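PDB 2OMO: DUF176 from Nitrosomonas europaea, which is of unproven function but belongs to the antibiotic biosynthesis monooxygenase family and may act as an oxidoreductase. Local coordinates for residues E38-A43 with F72-A77; M46-S51 with F60-S65. All coordinates share one frame; numbering follows the deposited sequence.

Interaction 1: E38-A43 with F72-A77; sequences EAFKEA and FVLYEA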
loop_
_atom_site.group_PDB
_atom_site.type_symbol
_atom_site.label_atom_id
_atom_site.label_comp_id
_atom_site.label_asym_id
_atom_site.label_seq_id
_atom_site.Cartn_x
_atom_site.Cartn_y
_atom_site.Cartn_z
ATOM N N GLU A 38 -8.791 -19.624 -0.756
ATOM C CA GLU A 38 -8.113 -20.091 -2.005
ATOM C C GLU A 38 -8.937 -19.622 -3.186
ATOM O O GLU A 38 -8.389 -19.180 -4.182
ATOM C CB GLU A 38 -7.898 -21.612 -2.036
ATOM C CG GLU A 38 -7.161 -22.156 -0.779
ATOM C CD GLU A 38 -6.060 -21.238 -0.310
ATOM O OE1 GLU A 38 -5.072 -21.077 -1.057
ATOM O OE2 GLU A 38 -6.179 -20.663 0.821
ATOM N N ALA A 39 -10.268 -19.698 -3.053
ATOM C CA ALA A 39 -11.162 -19.255 -4.106
ATOM C C ALA A 39 -10.933 -17.756 -4.348
ATOM O O ALA A 39 -10.845 -17.294 -5.500
ATOM C CB ALA A 39 -12.616 -19.530 -3.726
ATOM N N PHE A 40 -10.817 -17.005 -3.257
ATOM C CA PHE A 40 -10.637 -15.568 -3.392
ATOM C C PHE A 40 -9.289 -15.220 -4.047
ATOM O O PHE A 40 -9.253 -14.335 -4.930
ATOM C CB PHE A 40 -10.752 -14.877 -2.049
ATOM C CG PHE A 40 -10.525 -13.369 -2.120
ATOM C CD1 PHE A 40 -11.558 -12.536 -2.526
ATOM C CD2 PHE A 40 -9.307 -12.810 -1.750
ATOM C CE1 PHE A 40 -11.393 -11.119 -2.556
ATOM C CE2 PHE A 40 -9.130 -11.417 -1.786
ATOM C CZ PHE A 40 -10.175 -10.587 -2.207
ATOM N N LYS A 41 -8.210 -15.931 -3.666
ATOM C CA LYS A 41 -6.890 -15.723 -4.277
ATOM C C LYS A 41 -6.910 -15.956 -5.768
ATOM O O LYS A 41 -6.312 -15.209 -6.546
ATOM C CB LYS A 41 -5.806 -16.612 -3.633
ATOM C CG LYS A 41 -5.576 -16.265 -2.159
ATOM C CD LYS A 41 -4.379 -17.006 -1.538
ATOM C CE LYS A 41 -4.302 -18.453 -1.857
ATOM N NZ LYS A 41 -3.177 -19.060 -1.082
ATOM N N GLU A 42 -7.622 -17.008 -6.180
ATOM C CA GLU A 42 -7.614 -17.376 -7.580
ATOM C C GLU A 42 -8.357 -16.321 -8.415
ATOM O O GLU A 42 -7.917 -15.943 -9.492
ATOM C CB GLU A 42 -8.242 -18.773 -7.716
ATOM C CG GLU A 42 -8.651 -19.218 -9.098
ATOM C CD GLU A 42 -9.197 -20.670 -9.010
ATOM O OE1 GLU A 42 -10.142 -20.903 -8.211
ATOM O OE2 GLU A 42 -8.651 -21.549 -9.694
ATOM N N ALA A 43 -9.508 -15.890 -7.916
ATOM C CA ALA A 43 -10.312 -14.862 -8.581
ATOM C C ALA A 43 -9.522 -13.546 -8.642
ATOM O O ALA A 43 -9.528 -12.858 -9.667
ATOM C CB ALA A 43 -11.661 -14.678 -7.856
ATOM N N PHE A 72 -7.055 -9.826 3.376
ATOM C CA PHE A 72 -6.317 -9.421 2.161
ATOM C C PHE A 72 -6.316 -7.932 1.937
ATOM O O PHE A 72 -7.239 -7.209 2.371
ATOM C CB PHE A 72 -6.935 -10.083 0.904
ATOM C CG PHE A 72 -6.830 -11.584 0.909
ATOM C CD1 PHE A 72 -5.744 -12.213 0.285
ATOM C CD2 PHE A 72 -7.781 -12.371 1.597
ATOM C CE1 PHE A 72 -5.637 -13.650 0.304
ATOM C CE2 PHE A 72 -7.692 -13.796 1.613
ATOM C CZ PHE A 72 -6.601 -14.424 0.958
ATOM N N VAL A 73 -5.325 -7.482 1.183
ATOM C CA VAL A 73 -5.275 -6.067 0.714
ATOM C C VAL A 73 -5.003 -6.063 -0.794
ATOM O O VAL A 73 -4.116 -6.809 -1.270
ATOM C CB VAL A 73 -4.153 -5.285 1.412
ATOM C CG1 VAL A 73 -3.773 -3.974 0.610
ATOM C CG2 VAL A 73 -4.541 -4.970 2.862
ATOM N N LEU A 74 -5.779 -5.280 -1.545
ATOM C CA LEU A 74 -5.430 -4.927 -2.916
ATOM C C LEU A 74 -4.900 -3.484 -2.893
ATOM O O LEU A 74 -5.621 -2.556 -2.545
ATOM C CB LEU A 74 -6.650 -4.990 -3.863
ATOM C CG LEU A 74 -7.306 -6.397 -3.975
ATOM C CD1 LEU A 74 -8.248 -6.695 -2.787
ATOM C CD2 LEU A 74 -8.064 -6.623 -5.334
ATOM N N TYR A 75 -3.651 -3.321 -3.304
ATOM C CA TYR A 75 -2.990 -2.034 -3.328
ATOM C C TYR A 75 -2.989 -1.559 -4.783
ATOM O O TYR A 75 -2.151 -1.973 -5.595
ATOM C CB TYR A 75 -1.583 -2.181 -2.744
ATOM C CG TYR A 75 -0.771 -0.915 -2.685
ATOM C CD1 TYR A 75 -0.942 0.014 -1.636
ATOM C CD2 TYR A 75 0.154 -0.634 -3.661
ATOM C CE1 TYR A 75 -0.195 1.181 -1.592
ATOM C CE2 TYR A 75 0.910 0.547 -3.635
ATOM C CZ TYR A 75 0.718 1.457 -2.584
ATOM O OH TYR A 75 1.459 2.626 -2.477
ATOM N N GLU A 76 -3.930 -0.662 -5.087
ATOM C CA GLU A 76 -4.239 -0.318 -6.475
ATOM C C GLU A 76 -3.809 1.147 -6.716
ATOM O O GLU A 76 -4.475 2.068 -6.251
ATOM C CB GLU A 76 -5.746 -0.482 -6.674
ATOM C CG GLU A 76 -6.298 -1.808 -6.121
ATOM C CD GLU A 76 -7.804 -2.005 -6.402
ATOM O OE1 GLU A 76 -8.470 -1.085 -6.922
ATOM O OE2 GLU A 76 -8.323 -3.090 -6.049
ATOM N N ALA A 77 -2.691 1.323 -7.420
ATOM C CA ALA A 77 -2.026 2.602 -7.626
ATOM C C ALA A 77 -2.057 2.897 -9.124
ATOM O O ALA A 77 -1.694 2.023 -9.937
ATOM C CB ALA A 77 -0.572 2.522 -7.153
#
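Phe40 and Lys41 of helix 38-43 meet Phe72 at the start of strand 72-77; the two segment axes run nearly parallel, 9° apart, and come no closer than 11.4 Å. That spacing is bridged by side chains, and the two segments together bury 186 Å². The CG of Phe40 lies trans to its backbone N (chi1 178°), which carries the ring toward the strand, where it slides past Phe72 in the opposite direction. Its CD2 then sits over the centre of the Phe72 ring, 3.6 Å above the plane, while Phe40 CE2 comes 3.5 Å from Phe72 CG. The planes are inclined by 51° with centroids 4.9 Å apart, so the pair is oblique, neither stacked nor T-shaped. Lys41 crosses Phe72 at about a right angle, resting its aliphatic CG 3.6 Å from Phe72 CE1. At the edge of the Phe40 ring, near its plane, Leu74 CD1 stands more loosely, 4.4 Å from Phe40 CZ. Val100 and Met104 also pack on Phe40, and Leu116 of the second subunit reaches both Lys41 and Phe72. Packing of a helix on an antiparallel sheet, here through an aromatic pair, is characteristic of the ferredoxin-like alpha+beta fold of this family.

Interaction 2: M46-S51 with F60-S65; sequences MNHEQS and FDILQS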
loop_
_atom_site.group_PDB
_atom_site.type_symbol
_atom_site.label_atom_id
_atom_site.label_comp_id
_atom_site.label_asym_id
_atom_site.label_seq_id
_atom_site.Cartn_x
_atom_site.Cartn_y
_atom_site.Cartn_z
HETATM N N MSE A 46 -6.719 -13.301 -11.375
HETATM C CA MSE A 46 -7.221 -12.942 -12.683
HETATM C C MSE A 46 -7.385 -11.442 -12.802
HETATM O O MSE A 46 -7.042 -10.845 -13.841
HETATM C CB MSE A 46 -8.571 -13.628 -12.918
HETATM C CG MSE A 46 -8.535 -15.089 -12.553
HETATM SE SE MSE A 46 -7.584 -16.112 -13.889
HETATM C CE MSE A 46 -5.748 -15.950 -13.306
ATOM N N ASN A 47 -7.945 -10.833 -11.755
ATOM C CA ASN A 47 -8.092 -9.368 -11.684
ATOM C C ASN A 47 -6.709 -8.673 -11.794
ATOM O O ASN A 47 -6.510 -7.790 -12.625
ATOM C CB ASN A 47 -8.808 -9.033 -10.358
ATOM C CG ASN A 47 -9.213 -7.542 -10.223
ATOM O OD1 ASN A 47 -9.004 -6.757 -11.115
ATOM N ND2 ASN A 47 -9.802 -7.179 -9.069
ATOM N N HIS A 48 -5.746 -9.128 -10.987
ATOM C CA HIS A 48 -4.370 -8.611 -10.986
ATOM C C HIS A 48 -3.743 -8.690 -12.394
ATOM O O HIS A 48 -3.205 -7.700 -12.879
ATOM C CB HIS A 48 -3.493 -9.424 -10.035
ATOM C CG HIS A 48 -2.014 -9.220 -10.246
ATOM N ND1 HIS A 48 -1.327 -8.140 -9.715
ATOM C CD2 HIS A 48 -1.101 -9.955 -10.926
ATOM C CE1 HIS A 48 -0.048 -8.234 -10.051
ATOM N NE2 HIS A 48 0.113 -9.318 -10.797
ATOM N N GLU A 49 -3.821 -9.868 -13.025
ATOM C CA GLU A 49 -3.169 -10.133 -14.327
ATOM C C GLU A 49 -3.651 -9.179 -15.396
ATOM O O GLU A 49 -2.869 -8.758 -16.226
ATOM C CB GLU A 49 -3.367 -11.593 -14.770
ATOM C CG GLU A 49 -2.569 -12.576 -13.876
ATOM C CD GLU A 49 -2.751 -14.047 -14.239
ATOM O OE1 GLU A 49 -3.566 -14.376 -15.124
ATOM O OE2 GLU A 49 -2.052 -14.882 -13.622
ATOM N N GLN A 50 -4.932 -8.828 -15.367
ATOM C CA GLN A 50 -5.486 -7.904 -16.332
ATOM C C GLN A 50 -5.243 -6.453 -15.897
ATOM O O GLN A 50 -5.053 -5.582 -16.721
ATOM C CB GLN A 50 -6.984 -8.146 -16.530
ATOM C CG GLN A 50 -7.319 -9.488 -17.206
ATOM C CD GLN A 50 -6.560 -9.678 -18.507
ATOM O OE1 GLN A 50 -6.545 -8.794 -19.378
ATOM N NE2 GLN A 50 -5.915 -10.840 -18.651
ATOM N N SER A 51 -5.297 -6.195 -14.611
ATOM C CA SER A 51 -5.247 -4.825 -14.119
ATOM C C SER A 51 -3.867 -4.219 -14.319
ATOM O O SER A 51 -3.766 -3.022 -14.614
ATOM C CB SER A 51 -5.720 -4.743 -12.668
ATOM O OG SER A 51 -7.120 -4.963 -12.587
ATOM N N PHE A 60 -0.684 -3.154 -8.658
ATOM C CA PHE A 60 -1.951 -3.812 -8.374
ATOM C C PHE A 60 -1.564 -5.007 -7.509
ATOM O O PHE A 60 -1.857 -6.164 -7.816
ATOM C CB PHE A 60 -2.701 -4.211 -9.657
ATOM C CG PHE A 60 -4.200 -4.246 -9.467
ATOM C CD1 PHE A 60 -4.984 -3.096 -9.681
ATOM C CD2 PHE A 60 -4.817 -5.431 -9.025
ATOM C CE1 PHE A 60 -6.376 -3.135 -9.445
ATOM C CE2 PHE A 60 -6.206 -5.498 -8.810
ATOM C CZ PHE A 60 -6.996 -4.364 -9.001
ATOM N N ASP A 61 -0.885 -4.700 -6.409
ATOM C CA ASP A 61 -0.320 -5.753 -5.574
ATOM C C ASP A 61 -1.444 -6.452 -4.826
ATOM O O ASP A 61 -2.352 -5.803 -4.258
ATOM C CB ASP A 61 0.647 -5.179 -4.554
ATOM C CG ASP A 61 1.873 -4.508 -5.182
ATOM O OD1 ASP A 61 2.166 -4.799 -6.367
ATOM O OD2 ASP A 61 2.599 -3.715 -4.485
ATOM N N ILE A 62 -1.356 -7.765 -4.768
ATOM C CA ILE A 62 -2.348 -8.548 -3.999
ATOM C C ILE A 62 -1.622 -9.124 -2.791
ATOM O O ILE A 62 -0.690 -9.938 -2.957
ATOM C CB ILE A 62 -2.964 -9.706 -4.811
ATOM C CG1 ILE A 62 -3.528 -9.210 -6.163
ATOM C CG2 ILE A 62 -4.059 -10.423 -3.979
ATOM C CD1 ILE A 62 -4.445 -8.001 -6.045
ATOM N N LEU A 63 -2.110 -8.770 -1.603
ATOM C CA LEU A 63 -1.419 -9.090 -0.339
ATOM C C LEU A 63 -2.291 -9.913 0.578
ATOM O O LEU A 63 -3.538 -9.708 0.600
ATOM C CB LEU A 63 -1.027 -7.826 0.398
ATOM C CG LEU A 63 -0.370 -6.713 -0.455
ATOM C CD1 LEU A 63 -0.157 -5.444 0.431
ATOM C CD2 LEU A 63 0.952 -7.164 -1.070
ATOM N N GLN A 64 -1.643 -10.825 1.309
ATOM C CA GLN A 64 -2.348 -11.642 2.305
ATOM C C GLN A 64 -1.682 -11.415 3.667
ATOM O O GLN A 64 -0.461 -11.423 3.763
ATOM C CB GLN A 64 -2.298 -13.098 1.904
ATOM C CG GLN A 64 -3.069 -14.034 2.865
ATOM C CD GLN A 64 -3.092 -15.430 2.313
ATOM O OE1 GLN A 64 -2.099 -15.870 1.695
ATOM N NE2 GLN A 64 -4.200 -16.161 2.548
ATOM N N SER A 65 -2.494 -11.127 4.675
ATOM C CA SER A 65 -1.963 -10.752 5.996
ATOM C C SER A 65 -1.149 -11.917 6.532
ATOM O O SER A 65 -1.572 -13.084 6.420
ATOM C CB SER A 65 -3.081 -10.378 6.986
ATOM O OG SER A 65 -2.620 -10.552 8.322
#
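Phe60 meets three residues of helix 46-51 and supplies most of the strand's share of the contact. Ser51 CB stands over the centre of its ring, 3.5 Å from the centroid and 11° off the normal, a CH-pi contact made on the face. Asn47 reaches the far end of the same ring: with CG trans to the backbone N, its amide crosses the phenyl group at about a right angle, the two planes steeply inclined, and OD1 comes 3.8 Å from Phe60 CZ. Ser51 OG lies near both Asn47 O and Asn47 OD1, and it also bonds to His92 and Glu54, which places this serine in a polar cluster beside the aromatic ring. The backbone carbonyl of Phe60 is used as well. His48 ND1 donates to Phe60 O over 2.8 Å with an N-H...O angle of 158°; the oxygen lies close to the imidazole plane, whereas the donor is tilted 34° from the carbonyl plane. This bond ties helix 37-51 to strand 57-65, its successor in the chain and an outermost strand of the antiparallel sheet in this subunit. The placing of the helix against that sheet fits a ferredoxin-like fold. Asp61 turns from the helix and forms a salt bridge with Arg59 of the second subunit. Ile62 faces the helix again, its CG1 packing 3.9 Å from His48 CB. From Ile62 to Ser65 the strand pairs with an antiparallel strand of the second subunit, carrying the sheet across the dimer interface.

Overall arrangement
Interactions 1 and 2 lie on successive parts of helix 37-51, with contact centres about 5 Å apart, and both cover one face of the same antiparallel sheet. Their strands, 71-78 and 57-65, are sheet neighbours joined by probable backbone hydrogen bonds: Val73 O to Leu63 N at 2.8 Å and Tyr75 N to Asp61 O at 3.0 Å. Side chains join them too, since Phe72 CZ packs 3.4 Å from Gln64 NE2. Interaction 1 is made by carbon-to-carbon packing between its segments, whereas interaction 2 adds a histidine-to-carbonyl bond. Both reach the second subunit, where Asp61 OD2 bonds to the partner's Tyr75 OH and the two Tyr75 rings stack.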